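Local atomic coordinates of phage-like element PBSX protein XepA (Bacillus subtilis, PDB entry 6IA5), a protein that is of unknown function, is encoded in the lytic cassette of a prophage, forms a pentamer and does not seem to be involved in host cell lysis. Residues E52-L57 / F133-S138; L82-S87 / T107-V112. All blocks are in the same frame, centred on the assembly; numbering follows the deposited sequence.

Contact 1. Residues E52-L57 / F133-S138; sequences EAYSQL and FVLYQS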
# COMPACT_ATOMS: atom_id res chain seq x y z
N GLU E 52 21.24 -29.08 -32.47
CA GLU E 52 20.47 -28.40 -33.50
C GLU E 52 19.51 -27.39 -32.85
O GLU E 52 18.99 -27.61 -31.74
CB GLU E 52 19.69 -29.44 -34.31
CG GLU E 52 19.06 -28.89 -35.57
CD GLU E 52 18.12 -29.83 -36.30
OE1 GLU E 52 17.89 -30.97 -35.82
OE2 GLU E 52 17.61 -29.41 -37.37
N ALA E 53 19.26 -26.28 -33.55
CA ALA E 53 18.39 -25.20 -33.09
C ALA E 53 17.12 -25.15 -33.94
O ALA E 53 17.15 -25.43 -35.13
CB ALA E 53 19.11 -23.88 -33.14
N TYR E 54 16.00 -24.81 -33.28
CA TYR E 54 14.82 -24.33 -33.97
C TYR E 54 14.78 -22.80 -33.84
O TYR E 54 14.96 -22.27 -32.75
CB TYR E 54 13.56 -24.97 -33.36
CG TYR E 54 12.31 -24.22 -33.76
CD1 TYR E 54 11.72 -24.41 -35.01
CD2 TYR E 54 11.77 -23.26 -32.92
CE1 TYR E 54 10.60 -23.69 -35.39
CE2 TYR E 54 10.65 -22.53 -33.28
CZ TYR E 54 10.06 -22.75 -34.52
OH TYR E 54 8.98 -22.00 -34.88
N SER E 55 14.55 -22.10 -34.96
CA SER E 55 14.42 -20.65 -34.97
C SER E 55 13.10 -20.27 -35.62
O SER E 55 12.90 -20.53 -36.80
CB SER E 55 15.53 -20.00 -35.73
OG SER E 55 16.64 -19.82 -34.89
N GLN E 56 12.21 -19.66 -34.85
CA GLN E 56 10.95 -19.17 -35.39
C GLN E 56 11.28 -18.00 -36.32
O GLN E 56 12.18 -17.22 -36.00
CB GLN E 56 10.08 -18.67 -34.22
CG GLN E 56 8.70 -18.21 -34.66
CD GLN E 56 7.88 -17.68 -33.50
OE1 GLN E 56 8.40 -17.18 -32.49
NE2 GLN E 56 6.56 -17.79 -33.66
N LEU E 57 10.53 -17.86 -37.42
CA LEU E 57 10.68 -16.64 -38.22
C LEU E 57 10.23 -15.46 -37.39
O LEU E 57 9.28 -15.60 -36.62
CB LEU E 57 9.88 -16.73 -39.52
CG LEU E 57 10.39 -17.75 -40.54
CD1 LEU E 57 9.58 -17.68 -41.83
CD2 LEU E 57 11.87 -17.55 -40.85
N PHE E 133 9.43 -33.45 -28.68
CA PHE E 133 9.58 -32.01 -28.48
C PHE E 133 8.31 -31.26 -28.90
O PHE E 133 7.81 -31.49 -30.00
CB PHE E 133 10.76 -31.49 -29.32
CG PHE E 133 11.05 -30.00 -29.27
CD1 PHE E 133 11.03 -29.29 -28.08
CD2 PHE E 133 11.40 -29.33 -30.44
CE1 PHE E 133 11.32 -27.93 -28.07
CE2 PHE E 133 11.70 -27.97 -30.42
CZ PHE E 133 11.67 -27.28 -29.23
N VAL E 134 7.81 -30.36 -28.04
CA VAL E 134 6.76 -29.41 -28.41
C VAL E 134 7.14 -28.05 -27.85
O VAL E 134 7.69 -27.95 -26.74
CB VAL E 134 5.35 -29.80 -27.93
CG1 VAL E 134 4.81 -31.05 -28.62
CG2 VAL E 134 5.28 -29.96 -26.42
N LEU E 135 6.81 -27.00 -28.61
CA LEU E 135 7.07 -25.63 -28.21
C LEU E 135 5.82 -24.80 -28.49
O LEU E 135 5.36 -24.76 -29.62
CB LEU E 135 8.27 -25.13 -29.02
CG LEU E 135 8.72 -23.70 -28.72
CD1 LEU E 135 9.05 -23.50 -27.24
CD2 LEU E 135 9.94 -23.35 -29.58
N TYR E 136 5.26 -24.17 -27.44
CA TYR E 136 4.03 -23.39 -27.51
C TYR E 136 4.31 -21.92 -27.24
O TYR E 136 5.16 -21.59 -26.40
CB TYR E 136 2.99 -23.88 -26.49
CG TYR E 136 2.25 -25.12 -26.93
CD1 TYR E 136 2.81 -26.39 -26.82
CD2 TYR E 136 1.00 -25.02 -27.52
CE1 TYR E 136 2.13 -27.53 -27.23
CE2 TYR E 136 0.30 -26.15 -27.95
CZ TYR E 136 0.88 -27.40 -27.82
OH TYR E 136 0.18 -28.49 -28.23
N GLN E 137 3.53 -21.06 -27.91
CA GLN E 137 3.70 -19.62 -27.79
C GLN E 137 2.34 -18.95 -27.58
O GLN E 137 1.42 -19.17 -28.36
CB GLN E 137 4.36 -19.08 -29.06
CG GLN E 137 4.64 -17.58 -29.01
CD GLN E 137 5.40 -17.16 -30.24
OE1 GLN E 137 4.82 -17.00 -31.33
NE2 GLN E 137 6.72 -17.00 -30.10
N SER E 138 2.25 -18.13 -26.51
CA SER E 138 1.09 -17.28 -26.27
C SER E 138 1.52 -15.82 -26.42
O SER E 138 2.65 -15.47 -26.08
CB SER E 138 0.48 -17.51 -24.90
OG SER E 138 -0.06 -18.82 -24.79
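Gln56 and Gln137 pair through their side-chain amides, the two chains coming from opposite sheets, and each gives one N-H and takes one, so that two hydrogen bonds close a ring between two facing beta sheets. Gln137 NE2 donates to Gln56 OE1 at 2.9 Å in the more bent of the two bonds. The return bond, from Gln56 NE2 to Gln137 OE1, is 3.0 Å long. It is also nearly straight, with an N-H...O angle of 172°. The amide planes are twisted 39° apart. Gln137 OE1 nonetheless lies close to the amide plane of Gln56, whereas Gln56 NE2 stands well out of the carbonyl plane of Gln137. Both glutamines set CG opposite the backbone N (chi1 -176° in Gln56) and continue extended, which carries each amide from its own strand into the interior between the sheets. Next to this pair, one methyl of Leu135, CD2, approaches the Tyr54 ring obliquely, 3.8 Å from Tyr54 CD2 and 3.9 Å from Tyr54 CE2. The CA atoms of Tyr54 and Leu135 are 9.7 Å apart, a spacing bridged by side chains and not by backbone bonds. Leu43, on strand 41-44, touches both Tyr54 and Gln56. The chemistry is that of a buried polar clasp: the backbone N-H of Phe121 also needs an acceptor and so marks its end of Gln56 as OE1, and the pairing then sets Gln137 NE2 against that oxygen and Gln137 OE1 against Gln56 NE2.

Contact 2. Residues L82-S87 / T107-V112; sequences LFIEES and TATDWV. With ACT (acetate ion), chain B.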
# COMPACT_ATOMS: atom_id res chain seq x y z
N LEU E 82 15.56 -22.54 -24.18
CA LEU E 82 14.64 -21.69 -24.94
C LEU E 82 15.04 -20.22 -24.77
O LEU E 82 15.26 -19.76 -23.65
CB LEU E 82 13.21 -21.94 -24.44
CG LEU E 82 12.15 -21.00 -25.03
CD1 LEU E 82 12.08 -21.15 -26.54
CD2 LEU E 82 10.79 -21.26 -24.38
N PHE E 83 15.12 -19.50 -25.89
CA PHE E 83 15.42 -18.08 -25.91
C PHE E 83 14.22 -17.33 -26.48
O PHE E 83 13.63 -17.76 -27.47
CB PHE E 83 16.62 -17.79 -26.84
CG PHE E 83 17.90 -18.44 -26.39
CD1 PHE E 83 18.69 -17.87 -25.40
CD2 PHE E 83 18.30 -19.66 -26.92
CE1 PHE E 83 19.84 -18.51 -24.95
CE2 PHE E 83 19.47 -20.27 -26.49
CZ PHE E 83 20.24 -19.70 -25.51
N ILE E 84 13.88 -16.20 -25.85
CA ILE E 84 12.93 -15.26 -26.41
C ILE E 84 13.75 -14.07 -26.87
O ILE E 84 14.51 -13.49 -26.08
CB ILE E 84 11.84 -14.82 -25.40
CG1 ILE E 84 11.02 -16.02 -24.90
CG2 ILE E 84 10.95 -13.75 -26.03
CD1 ILE E 84 9.89 -15.62 -23.92
N GLU E 85 13.59 -13.69 -28.15
CA GLU E 85 14.48 -12.70 -28.71
C GLU E 85 13.69 -11.64 -29.47
O GLU E 85 12.57 -11.88 -29.91
CB GLU E 85 15.49 -13.40 -29.62
CG GLU E 85 16.15 -14.57 -28.92
CD GLU E 85 17.38 -15.11 -29.62
OE1 GLU E 85 17.24 -15.52 -30.80
OE2 GLU E 85 18.46 -15.09 -29.02
N GLU E 86 14.32 -10.47 -29.64
CA GLU E 86 13.67 -9.34 -30.26
C GLU E 86 14.61 -8.68 -31.28
O GLU E 86 15.84 -8.79 -31.16
CB GLU E 86 13.31 -8.31 -29.19
CG GLU E 86 12.22 -8.79 -28.23
CD GLU E 86 11.81 -7.69 -27.27
OE1 GLU E 86 11.28 -6.64 -27.76
OE2 GLU E 86 12.07 -7.88 -26.04
N SER E 87 14.01 -7.99 -32.25
CA SER E 87 14.78 -7.34 -33.30
C SER E 87 13.99 -6.15 -33.84
O SER E 87 12.78 -6.27 -34.04
CB SER E 87 15.05 -8.32 -34.42
OG SER E 87 15.69 -7.67 -35.52
N THR E 107 8.54 -26.65 -19.11
CA THR E 107 9.23 -25.43 -18.69
C THR E 107 8.58 -24.22 -19.36
O THR E 107 8.45 -24.20 -20.59
CB THR E 107 10.71 -25.53 -19.09
OG1 THR E 107 11.21 -26.76 -18.54
CG2 THR E 107 11.53 -24.37 -18.57
N ALA E 108 8.23 -23.23 -18.55
CA ALA E 108 7.57 -22.01 -19.01
C ALA E 108 8.52 -20.82 -18.84
O ALA E 108 9.27 -20.77 -17.87
CB ALA E 108 6.30 -21.80 -18.20
N THR E 109 8.47 -19.86 -19.77
CA THR E 109 9.08 -18.56 -19.53
C THR E 109 8.13 -17.72 -18.66
O THR E 109 7.02 -18.15 -18.39
CB THR E 109 9.37 -17.84 -20.85
OG1 THR E 109 8.12 -17.39 -21.41
CG2 THR E 109 10.05 -18.75 -21.86
N ASP E 110 8.56 -16.53 -18.25
CA ASP E 110 7.63 -15.52 -17.78
C ASP E 110 6.95 -14.86 -18.97
O ASP E 110 7.38 -15.04 -20.11
CB ASP E 110 8.40 -14.44 -17.02
CG ASP E 110 8.92 -14.92 -15.68
OD1 ASP E 110 8.48 -15.98 -15.21
OD2 ASP E 110 9.74 -14.20 -15.09
N TRP E 111 5.90 -14.06 -18.71
CA TRP E 111 5.45 -13.10 -19.70
C TRP E 111 6.59 -12.12 -19.95
O TRP E 111 7.11 -11.53 -18.99
CB TRP E 111 4.18 -12.36 -19.22
CG TRP E 111 2.96 -13.21 -19.36
CD1 TRP E 111 2.28 -13.86 -18.36
CD2 TRP E 111 2.30 -13.54 -20.60
NE1 TRP E 111 1.23 -14.57 -18.90
CE2 TRP E 111 1.21 -14.38 -20.27
CE3 TRP E 111 2.54 -13.23 -21.95
CZ2 TRP E 111 0.35 -14.89 -21.25
CZ3 TRP E 111 1.68 -13.73 -22.92
CH2 TRP E 111 0.60 -14.55 -22.58
N VAL E 112 6.97 -11.97 -21.22
CA VAL E 112 7.98 -11.01 -21.61
C VAL E 112 7.27 -9.87 -22.35
O VAL E 112 6.59 -10.12 -23.34
CB VAL E 112 9.04 -11.68 -22.50
CG1 VAL E 112 9.95 -10.66 -23.19
CG2 VAL E 112 9.83 -12.72 -21.72
C ACT B . 4.39 -14.87 -15.35
O ACT B . 3.31 -14.60 -14.79
OXT ACT B . 5.17 -13.96 -15.72
CH3 ACT B . 4.67 -16.31 -15.53
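A threonine hydroxyl faces a hydrocarbon tip here: Ile84 CD1 ends 3.5 Å from Thr109 OG1, in the interior of a beta sandwich whose two four-stranded antiparallel sheets each contribute one segment. No hydrogen bond joins the segments, and the contact rests on methyl groups. The ends of Ile84 and Thr109 point at one another. The same Ile84 CD1 also lies 3.6 Å from Val112 CG2, whose side chain runs alongside, antiparallel to the isoleucine, so this one methyl serves both residues. Its reach follows from an extended chain, with CD1 anti to CA about the CB-CG1 bond (chi2 -178°). Leu82 lies across Thr109, nearly perpendicular, bringing its CD2 to 3.6 Å from Thr109 CG2. The hydroxyl is not left to the apolar side: with chi1 at 73°, Thr109 OG1 sits between its backbone N and carbonyl carbon and donates to Asp110 O at 2.8 Å, while Gly72 N also bonds to it. Phe121 packs on Leu82 and Ile84 from strand 118-125. Trp111 turns its CB away from 82-87 and packs on two other subunits, while a further neighbouring subunit supplies Lys151, in a salt bridge with Asp110, and Asn149, bonded to an acetate probably from the crystallisation liquor. The OXT of this acetate accepts the backbone N-H of Trp111 at 3.1 Å, with an N-H...O angle of 158°.

How the contacts relate
Contacts 1 and 2 join the same two antiparallel sheets, and their centres are about 11 Å apart. Strands 53-60 and 80-87 belong to one sheet, strands 133-140 and 107-113 to the other; each sheet has strand order 1-4-2-3. Along the chain, contact 2 is nested within the loop closed by contact 1, because residues 82-112 fall between 57 and 133. The two meet in the interior where Leu135 CD1 comes within 3.9 Å of Leu82 CD1, and this leucine pair makes one core continuous from the glutamine pair to the methyl cluster, tying together the sheets of this sandwich domain. A separate touch, Ser138 O to Trp111 CZ3 at 3.7 Å, involves an indole whose CB points away from 82-87.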